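Local coordinates for molybdopterin biosynthesis protein (Mycobacterium abscessus, PDB 3TCR), which probably binds molybdopterin or a precursor of it during biosynthesis of the molybdenum cofactor, at residues V176-G179 / M180-T184. Numbering follows the deposited sequence.
Sequences VRDG and MATLT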
loop_
_atom_site.group_PDB
_atom_site.type_symbol
_atom_site.label_atom_id
_atom_site.label_comp_id
_atom_site.label_asym_id
_atom_site.label_seq_id
_atom_site.Cartn_x
_atom_site.Cartn_y
_atom_site.Cartn_z
ATOM N N VAL A 176 7.301 12.910 -13.541
ATOM C CA VAL A 176 6.070 13.492 -14.126
ATOM C C VAL A 176 5.656 12.727 -15.391
ATOM O O VAL A 176 4.461 12.459 -15.604
ATOM C CB VAL A 176 6.235 14.980 -14.488
ATOM C CG1 VAL A 176 5.177 15.401 -15.484
ATOM C CG2 VAL A 176 6.221 15.843 -13.223
ATOM N N ARG A 177 6.639 12.351 -16.203
ATOM C CA ARG A 177 6.352 11.602 -17.424
ATOM C C ARG A 177 5.694 10.261 -17.114
ATOM O O ARG A 177 4.647 9.932 -17.662
ATOM C CB ARG A 177 7.624 11.378 -18.275
ATOM C CG ARG A 177 7.569 12.136 -19.574
ATOM C CD ARG A 177 8.889 12.072 -20.358
ATOM N NE ARG A 177 9.214 13.375 -20.959
ATOM C CZ ARG A 177 8.476 13.957 -21.903
ATOM N NH1 ARG A 177 7.371 13.369 -22.337
ATOM N NH2 ARG A 177 8.842 15.128 -22.412
ATOM N N ASP A 178 6.349 9.489 -16.260
ATOM C CA ASP A 178 5.862 8.161 -15.935
ATOM C C ASP A 178 4.571 8.209 -15.076
ATOM O O ASP A 178 3.629 7.496 -15.356
ATOM C CB ASP A 178 6.956 7.331 -15.277
ATOM C CG ASP A 178 6.568 5.867 -15.173
ATOM O OD1 ASP A 178 6.662 5.192 -16.207
ATOM O OD2 ASP A 178 6.160 5.418 -14.071
ATOM N N GLY A 179 4.515 9.105 -14.101
ATOM C CA GLY A 179 3.342 9.264 -13.220
ATOM C C GLY A 179 2.090 9.674 -13.953
ATOM O O GLY A 179 1.002 9.110 -13.735
ATOM N N MET A 180 2.249 10.656 -14.848
ATOM C CA MET A 180 1.141 11.107 -15.676
ATOM C C MET A 180 0.630 10.006 -16.607
ATOM O O MET A 180 -0.587 9.867 -16.780
ATOM C CB MET A 180 1.520 12.385 -16.459
ATOM C CG MET A 180 1.662 13.624 -15.586
ATOM S SD MET A 180 0.109 14.134 -14.787
ATOM C CE MET A 180 -0.823 14.629 -16.246
ATOM N N ALA A 181 1.521 9.216 -17.208
ATOM C CA ALA A 181 1.068 8.122 -18.100
ATOM C C ALA A 181 0.207 7.091 -17.326
ATOM O O ALA A 181 -0.782 6.575 -17.847
ATOM C CB ALA A 181 2.252 7.429 -18.812
ATOM N N THR A 182 0.565 6.842 -16.079
ATOM C CA THR A 182 -0.192 5.935 -15.204
ATOM C C THR A 182 -1.497 6.589 -14.727
ATOM O O THR A 182 -2.556 5.978 -14.744
ATOM C CB THR A 182 0.657 5.523 -13.983
ATOM O OG1 THR A 182 1.756 4.736 -14.424
ATOM C CG2 THR A 182 -0.153 4.716 -12.984
ATOM N N LEU A 183 -1.407 7.855 -14.359
ATOM C CA LEU A 183 -2.504 8.557 -13.711
ATOM C C LEU A 183 -3.639 8.942 -14.625
ATOM O O LEU A 183 -4.805 8.830 -14.243
ATOM C CB LEU A 183 -2.009 9.837 -13.037
ATOM C CG LEU A 183 -3.127 10.811 -12.633
ATOM C CD1 LEU A 183 -3.973 10.157 -11.539
ATOM C CD2 LEU A 183 -2.522 12.114 -12.159
ATOM N N THR A 184 -3.328 9.502 -15.786
ATOM C CA THR A 184 -4.391 10.134 -16.562
ATOM C C THR A 184 -5.516 9.199 -17.010
ATOM O O THR A 184 -6.665 9.598 -16.973
ATOM C CB THR A 184 -3.880 11.013 -17.711
ATOM O OG1 THR A 184 -3.093 10.257 -18.638
ATOM C CG2 THR A 184 -3.063 12.216 -17.154
HETATM O O HOH W 1 3.395 4.775 -16.436
#
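Val176 and Met180 lie one helical turn apart, joined through both backbone and side chains. Met180 N donates to Val176 O over 3.0 Å, and three further i to i+4 bonds follow: Ala181 to Arg177, Thr182 to Asp178, and Leu183 N to the O of Gly179, a buried residue without a side chain, at 2.8 Å.

The apolar contact runs side by side. Val176 CG1 meets Met180 CG at 3.9 Å, and both side chains point the same way, onto helix 64-73. With CG anti to its carbonyl carbon (chi1 -70°) and bends at chi2 and chi3, Met180 folds its flexible thioether compactly against Leu70 and Leu71, while branched Val176 touches Val67 and, on strand 105-109, Val109. Leu183 packs on Val107 of that strand and Ile135 of helix 133-145.

The polar flank is bridged by water. One water donates to Asp178 O (2.9 Å), lies 2.6 Å from Thr182 OG1, and makes a weak bond to Asp178 OD1 (3.3 Å). Asp178 OD2 bonds Ser142 OG and Thr182 OG1 bonds it weakly, so acid and hydroxyl, one turn apart, share Ser142 and the water.

Such a turn, apolar toward sheet and neighbouring helix and polar along another flank, is characteristic of an amphipathic helix packed on the mixed beta-sheet of an alpha/beta MoCF_biosynth domain.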